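Local atomic coordinates of FACT-Spt16 (Cicer arietinum, PDB entry 5CE6), a protein that serves as the histone-binding N-terminal domain of a FACT complex subunit, probably engaging H3-H4 through a peptidase-like fold in nucleosome reorganisation during transcription. Residues E288-Y291 and V297-C300; S238-E243 and P269-G274; Y37-D42 and D46-S51. All blocks are in the same frame, centred on the assembly; numbering follows the deposited sequence.

Contact 1: residues E288-Y291 and V297-C300; sequences EALY and VIIC. With NA (sodium ion), chain E.
The ring of Tyr291, whose backbone touches Ile298, is the flat side chain of this contact, and it meets water 1 at its edge, in the ring plane. No atom of 297-300 lies over either face. A potassium ion, bound by residues that include Ala295, Ser420 and Asn422, sits near this side chain. The nearest Tyr291 atom to the strand is its backbone O, 3.9 Å from Ile298 CG1.

Water 1 supplies the polar link. It donates to Tyr291 O at 2.7 Å and to Val297 O at 2.8 Å, so a single molecule reconciles two acceptors that cannot bond to each other. Next to this bridge the contact is apolar. Leu290 and Ile298 cross at about a right angle, with Leu290 CD1 3.9 Å from Ile298 CG2 and 4.0 Å from Ile298 CD1. Both branches of the isoleucine thus share one methyl. The leucine's extended first torsion (chi1 -176°) places CG away from the backbone N and carries CD1 to the strand, while Leu225 and Val228 of helix 200-230 and Leu240 of helix 237-249 pack around the same side chain.

On the loop, Ala289 O binds the sodium ion at 2.7 Å, and the O atoms of water 2 and water 3 each lie 2.8 Å from the metal. These distances are longer than usual for sodium, consistent with a weakly held ion.

With no direct hydrogen bond between the segments, the loop entering strand 296-306 is joined to it by a methyl contact and a shared water. The chemistry implies a division of labour: hydrocarbon excludes solvent around Leu290, while a shared water serves the carbonyls of Tyr291 and Val297, and sodium that of Ala289.

Contact 2: residues S238-E243 and P269-G274; sequences STLMEE and PIFQSG
Aromatic contact dominates where Leu240 meets Phe271. Leu240 CB stands over the middle of the ring, 3.6 Å from the centroid of the Phe271 ring and only 7° off the ring normal, which is a CH-pi contact onto the face. The two side chains cross at about a right angle. Phe271 has CG anti to its carbonyl carbon (chi1 -74°), which lifts the ring out of the strand and against the helix.

Apolar contacts widen the patch. Leu240 CD1 lies 4.0 Å from Phe271 CD2, and Met241 CG lies 3.8 Å from Pro269 CD. Met241 was modelled in two conformers, so finer detail of its chain is doubtful.

No hydrogen bond joins the segments; Leu240 O only packs against Phe271 CE1, at 3.5 Å. Pro269 O, which faces Met241 CG, and Phe271 N are both hydrogen-bonded to Ser285 OG.

Exchanging Phe271 for an alanine would probably open a gap beneath Leu240 CB and strip Val221 and Cys300 of an aromatic neighbour.

Helix 237-249 is thereby laid against strand 270-273, itself paired antiparallel with strand 296-306. Helices covering a curved sheet in this way are typical of the pita-bread fold of the M24 metallopeptidase family.

Contact 3: residues Y37-D42 and D46-S51; sequences YSHWDD and DLWGSS
Two hydrogen-bonding indoles tie the helix to the loop that follows it, and the first bond runs from Trp48 to His39. Trp48 NE1 donates to His39 ND1 over 2.9 Å with an N-H...N angle of 157°, and each partner lies almost in the other's ring plane. The rings consequently meet rim to rim, their planes nearly perpendicular, without either covering the other's face.

The second indole makes a less straight bond. With CG anti to the backbone N (chi1 -178°), the Trp40 ring is carried toward the loop, where NE1 donates to Ser51 O at 3.1 Å, approaching from well above the carbonyl plane rather than along a lone pair. Its further reach to Ser51 OG is weak, and doubtful because the serine has two conformers. Ser51 N bonds to Trp48 O at 3.0 Å within a type I' beta turn, and the side chain of Arg44 (NH1) also bonds to Ser51 O.

Ring packing supplements these bonds. Trp40 CA rests over a face of Trp48, 3.6 Å from the centroid of the Trp48 five-membered ring, in a CH-pi contact. Trp40 CD1 also reaches Trp48 CB at 3.7 Å, and the two five-membered rings are inclined obliquely at 52°. Phe191 meets Trp48 edge-to-face, and Ile54 of strand 53-58 touches both indoles.

Leu47 CD1 meets the imidazole edge at His39 CE1, 3.7 Å away and near the ring plane.

An ND1 that accepts from Trp48 is unprotonated, which is consistent with a neutral His39 whose proton is probably on NE2. Both buried indole N-H groups find acceptors across the contact, and the bonds probably restrict the rotation of both rings where the chain leaves helix 26-42 and turns toward strand 53-58 of the N-terminal-lobe sheet.

All three contacts are largely buried, but they serve two separate parts of the chain. Contacts 1 and 2 adjoin in the M24-family region, their centres about 7 Å apart, and share one sheet: Ile299 N probably bonds to Gln272 O between neighbouring strands, and Ser273 OG reaches Tyr291 N. Contact 2 covers that sheet with a helix by hydrocarbon and ring-face packing, whereas contact 1, near bound ions, relies on water as well as methyl groups. Contact 3 lies in the N-terminal lobe, centred more than 40 Å from either, on the opposite side of the chain's centre. It alone is bridged by direct hydrogen bonds, donated by tryptophans.

Contact 1: residues E288-Y291 and V297-C300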
# COMPACT_ATOMS: atom_id res chain seq x y z
N GLU A 288 -6.73 -25.04 -5.01
CA GLU A 288 -6.53 -25.85 -6.20
C GLU A 288 -5.04 -26.12 -6.41
O GLU A 288 -4.20 -25.37 -5.94
CB GLU A 288 -7.12 -25.15 -7.43
CG GLU A 288 -8.63 -25.02 -7.39
CD GLU A 288 -9.30 -26.38 -7.40
OE1 GLU A 288 -8.92 -27.23 -8.24
OE2 GLU A 288 -10.21 -26.59 -6.58
N ALA A 289 -4.74 -27.21 -7.11
CA ALA A 289 -3.36 -27.58 -7.39
C ALA A 289 -2.76 -26.65 -8.43
O ALA A 289 -3.45 -26.21 -9.35
CB ALA A 289 -3.29 -29.02 -7.85
N LEU A 290 -1.47 -26.35 -8.29
CA LEU A 290 -0.74 -25.60 -9.30
C LEU A 290 -0.83 -26.35 -10.63
O LEU A 290 -0.66 -27.57 -10.67
CB LEU A 290 0.73 -25.45 -8.89
CG LEU A 290 1.60 -24.60 -9.80
CD1 LEU A 290 1.28 -23.14 -9.58
CD2 LEU A 290 3.08 -24.88 -9.58
N TYR A 291 -1.11 -25.62 -11.70
CA TYR A 291 -1.30 -26.25 -13.01
C TYR A 291 -0.18 -25.82 -13.94
O TYR A 291 0.09 -24.62 -14.08
CB TYR A 291 -2.65 -25.85 -13.62
CG TYR A 291 -2.99 -26.62 -14.88
CD1 TYR A 291 -3.61 -27.86 -14.80
CD2 TYR A 291 -2.69 -26.10 -16.13
CE1 TYR A 291 -3.93 -28.56 -15.94
CE2 TYR A 291 -3.00 -26.80 -17.28
CZ TYR A 291 -3.62 -28.03 -17.18
OH TYR A 291 -3.94 -28.74 -18.32
N VAL A 297 0.04 -20.64 -17.68
CA VAL A 297 0.70 -19.50 -17.05
C VAL A 297 0.47 -19.57 -15.55
O VAL A 297 -0.53 -20.12 -15.09
CB VAL A 297 0.24 -18.13 -17.61
CG1 VAL A 297 0.46 -18.06 -19.11
CG2 VAL A 297 -1.19 -17.88 -17.29
N ILE A 298 1.41 -19.02 -14.80
CA ILE A 298 1.36 -19.01 -13.34
C ILE A 298 1.64 -17.59 -12.89
O ILE A 298 2.65 -17.00 -13.29
CB ILE A 298 2.43 -19.96 -12.74
CG1 ILE A 298 2.14 -21.41 -13.17
CG2 ILE A 298 2.48 -19.85 -11.21
CD1 ILE A 298 3.30 -22.38 -12.91
N ILE A 299 0.76 -17.03 -12.06
CA ILE A 299 0.98 -15.69 -11.54
C ILE A 299 1.35 -15.76 -10.06
O ILE A 299 0.71 -16.47 -9.29
CB ILE A 299 -0.27 -14.80 -11.71
CG1 ILE A 299 -0.58 -14.59 -13.19
CG2 ILE A 299 -0.07 -13.43 -11.03
CD1 ILE A 299 -1.80 -13.71 -13.43
N CYS A 300 2.41 -15.04 -9.68
CA CYS A 300 2.79 -14.91 -8.27
C CYS A 300 3.00 -13.46 -7.91
O CYS A 300 3.78 -12.75 -8.55
CB CYS A 300 4.06 -15.69 -7.93
SG CYS A 300 4.63 -15.39 -6.21
NA NA E . -4.74 -24.62 -11.12
O HOH W 1 -1.49 -22.73 -15.29
O HOH W 2 -7.44 -24.31 -11.57
O HOH W 3 -5.48 -27.34 -11.08

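Contact 2: residues S238-E243 and P269-G274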
# COMPACT_ATOMS: atom_id res chain seq x y z
N SER A 238 -2.57 -22.48 -2.00
CA SER A 238 -2.53 -22.03 -0.61
C SER A 238 -1.31 -22.54 0.17
O SER A 238 -0.91 -21.94 1.17
CB SER A 238 -3.81 -22.44 0.12
OG SER A 238 -4.09 -23.81 -0.10
N THR A 239 -0.73 -23.65 -0.28
CA THR A 239 0.49 -24.16 0.33
C THR A 239 1.67 -23.32 -0.12
O THR A 239 2.53 -22.94 0.69
CB THR A 239 0.73 -25.63 -0.05
OG1 THR A 239 -0.30 -26.44 0.53
CG2 THR A 239 2.08 -26.10 0.47
N LEU A 240 1.72 -23.02 -1.41
CA LEU A 240 2.72 -22.07 -1.90
C LEU A 240 2.63 -20.75 -1.13
O LEU A 240 3.64 -20.14 -0.79
CB LEU A 240 2.56 -21.82 -3.40
CG LEU A 240 3.00 -23.02 -4.24
CD1 LEU A 240 2.47 -22.93 -5.66
CD2 LEU A 240 4.51 -23.13 -4.24
N MET A 241 1.40 -20.32 -0.87
CA MET A 241 1.18 -19.08 -0.13
C MET A 241 1.76 -19.18 1.28
O MET A 241 2.50 -18.29 1.72
CB MET A 241 -0.32 -18.78 -0.08
CG MET A 241 -0.70 -17.55 0.74
SD MET A 241 -2.48 -17.51 1.03
CE MET A 241 -2.61 -18.70 2.35
N GLU A 242 1.44 -20.26 1.98
CA GLU A 242 1.91 -20.41 3.36
C GLU A 242 3.43 -20.53 3.42
O GLU A 242 4.08 -19.92 4.28
CB GLU A 242 1.23 -21.62 4.02
N GLU A 243 4.01 -21.29 2.49
CA GLU A 243 5.45 -21.52 2.48
C GLU A 243 6.20 -20.22 2.18
O GLU A 243 7.29 -19.99 2.72
CB GLU A 243 5.81 -22.59 1.44
CG GLU A 243 5.31 -23.97 1.77
CD GLU A 243 5.96 -24.54 3.00
OE1 GLU A 243 7.21 -24.55 3.06
OE2 GLU A 243 5.22 -24.98 3.92
N PRO A 269 0.52 -14.00 0.23
CA PRO A 269 1.06 -14.15 -1.13
C PRO A 269 0.03 -14.74 -2.08
O PRO A 269 -0.77 -15.59 -1.68
CB PRO A 269 2.22 -15.13 -0.92
CG PRO A 269 2.75 -14.71 0.45
CD PRO A 269 1.49 -14.46 1.25
N ILE A 270 0.06 -14.27 -3.32
CA ILE A 270 -0.94 -14.67 -4.30
C ILE A 270 -0.31 -15.61 -5.29
O ILE A 270 0.68 -15.28 -5.91
CB ILE A 270 -1.49 -13.44 -5.04
CG1 ILE A 270 -2.31 -12.57 -4.07
CG2 ILE A 270 -2.32 -13.86 -6.27
CD1 ILE A 270 -2.55 -11.14 -4.58
N PHE A 271 -0.87 -16.81 -5.40
CA PHE A 271 -0.46 -17.76 -6.43
C PHE A 271 -1.68 -18.16 -7.22
O PHE A 271 -2.69 -18.56 -6.63
CB PHE A 271 0.17 -19.00 -5.80
CG PHE A 271 1.54 -18.76 -5.26
CD1 PHE A 271 1.72 -18.28 -3.97
CD2 PHE A 271 2.66 -19.00 -6.06
CE1 PHE A 271 3.00 -18.03 -3.48
CE2 PHE A 271 3.94 -18.76 -5.56
CZ PHE A 271 4.10 -18.29 -4.27
N GLN A 272 -1.60 -18.06 -8.54
CA GLN A 272 -2.74 -18.39 -9.40
C GLN A 272 -2.27 -19.15 -10.62
O GLN A 272 -1.21 -18.87 -11.17
CB GLN A 272 -3.45 -17.11 -9.85
CG GLN A 272 -4.02 -16.28 -8.72
CD GLN A 272 -4.62 -14.96 -9.16
OE1 GLN A 272 -4.51 -14.58 -10.33
NE2 GLN A 272 -5.22 -14.24 -8.22
N SER A 273 -3.09 -20.11 -11.07
CA SER A 273 -2.78 -20.83 -12.29
C SER A 273 -4.05 -21.52 -12.76
O SER A 273 -5.10 -21.37 -12.15
CB SER A 273 -1.68 -21.86 -12.05
OG SER A 273 -2.16 -22.93 -11.24
N GLY A 274 -3.95 -22.28 -13.85
CA GLY A 274 -5.03 -23.17 -14.23
C GLY A 274 -6.34 -22.49 -14.59
O GLY A 274 -7.43 -23.01 -14.29

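Contact 3: residues Y37-D42 and D46-S51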
# COMPACT_ATOMS: atom_id res chain seq x y z
N TYR A 37 1.25 20.06 10.37
CA TYR A 37 0.62 21.36 10.63
C TYR A 37 0.89 22.39 9.53
O TYR A 37 0.01 23.19 9.19
CB TYR A 37 1.01 21.92 12.00
CG TYR A 37 0.07 21.48 13.10
CD1 TYR A 37 0.01 20.15 13.48
CD2 TYR A 37 -0.76 22.39 13.72
CE1 TYR A 37 -0.86 19.73 14.48
CE2 TYR A 37 -1.63 21.98 14.73
CZ TYR A 37 -1.68 20.65 15.09
OH TYR A 37 -2.54 20.24 16.09
N SER A 38 2.09 22.36 8.96
CA SER A 38 2.45 23.24 7.86
C SER A 38 1.60 22.97 6.62
O SER A 38 1.04 23.89 6.02
CB SER A 38 3.93 23.10 7.51
OG SER A 38 4.73 23.71 8.50
N HIS A 39 1.51 21.69 6.26
CA HIS A 39 0.80 21.26 5.05
C HIS A 39 -0.68 21.57 5.23
O HIS A 39 -1.34 22.08 4.31
CB HIS A 39 1.03 19.77 4.82
CG HIS A 39 0.63 19.30 3.46
ND1 HIS A 39 -0.68 19.05 3.11
CD2 HIS A 39 1.37 19.00 2.37
CE1 HIS A 39 -0.73 18.63 1.86
NE2 HIS A 39 0.51 18.60 1.38
N TRP A 40 -1.19 21.26 6.42
CA TRP A 40 -2.57 21.52 6.78
C TRP A 40 -2.87 23.00 6.57
O TRP A 40 -3.88 23.36 5.96
CB TRP A 40 -2.79 21.11 8.24
CG TRP A 40 -4.18 21.28 8.75
CD1 TRP A 40 -5.30 21.58 8.04
CD2 TRP A 40 -4.60 21.15 10.12
NE1 TRP A 40 -6.39 21.66 8.88
CE2 TRP A 40 -5.98 21.39 10.16
CE3 TRP A 40 -3.93 20.85 11.31
CZ2 TRP A 40 -6.72 21.34 11.35
CZ3 TRP A 40 -4.66 20.80 12.49
CH2 TRP A 40 -6.03 21.05 12.50
N ASP A 41 -1.98 23.86 7.05
CA ASP A 41 -2.19 25.29 6.96
C ASP A 41 -2.02 25.78 5.52
O ASP A 41 -2.82 26.58 5.04
CB ASP A 41 -1.23 26.04 7.88
CG ASP A 41 -1.57 27.51 8.01
OD1 ASP A 41 -2.77 27.83 8.21
OD2 ASP A 41 -0.65 28.35 7.91
N ASP A 42 -0.99 25.28 4.86
CA ASP A 42 -0.68 25.69 3.49
C ASP A 42 -1.82 25.37 2.53
O ASP A 42 -2.14 26.16 1.64
CB ASP A 42 0.60 25.01 2.99
CG ASP A 42 1.85 25.51 3.69
OD1 ASP A 42 1.80 26.60 4.29
OD2 ASP A 42 2.90 24.82 3.62
N ASP A 46 -7.76 23.59 -0.09
CA ASP A 46 -7.56 22.80 -1.30
C ASP A 46 -7.54 21.30 -1.04
O ASP A 46 -8.08 20.52 -1.82
CB ASP A 46 -6.26 23.24 -1.97
CG ASP A 46 -6.29 23.04 -3.47
OD1 ASP A 46 -7.39 22.84 -4.04
OD2 ASP A 46 -5.20 23.09 -4.09
N LEU A 47 -6.91 20.89 0.06
CA LEU A 47 -6.69 19.48 0.34
C LEU A 47 -7.26 19.06 1.69
O LEU A 47 -7.52 17.88 1.92
CB LEU A 47 -5.20 19.16 0.31
CG LEU A 47 -4.52 19.29 -1.05
CD1 LEU A 47 -3.08 18.85 -0.95
CD2 LEU A 47 -5.27 18.45 -2.08
N TRP A 48 -7.45 20.02 2.59
CA TRP A 48 -7.87 19.69 3.96
C TRP A 48 -9.29 20.13 4.28
O TRP A 48 -9.64 20.32 5.44
CB TRP A 48 -6.88 20.26 4.97
CG TRP A 48 -5.52 19.66 4.85
CD1 TRP A 48 -4.45 20.19 4.19
CD2 TRP A 48 -5.08 18.39 5.37
NE1 TRP A 48 -3.37 19.34 4.28
CE2 TRP A 48 -3.72 18.24 5.01
CE3 TRP A 48 -5.70 17.38 6.12
CZ2 TRP A 48 -2.98 17.11 5.36
CZ3 TRP A 48 -4.95 16.26 6.46
CH2 TRP A 48 -3.61 16.13 6.09
N GLY A 49 -10.11 20.27 3.24
CA GLY A 49 -11.53 20.57 3.38
C GLY A 49 -11.89 21.74 4.28
O GLY A 49 -12.93 21.71 4.94
N SER A 50 -11.03 22.76 4.31
CA SER A 50 -11.23 23.95 5.15
C SER A 50 -11.37 23.64 6.64
O SER A 50 -12.05 24.37 7.37
CB SER A 50 -12.44 24.76 4.66
OG SER A 50 -12.18 25.38 3.42
N SER A 51 -10.74 22.56 7.08
CA SER A 51 -10.93 22.09 8.45
C SER A 51 -10.17 22.91 9.50
O SER A 51 -9.03 23.31 9.30
CB SER A 51 -10.55 20.61 8.57
OG SER A 51 -9.26 20.37 8.06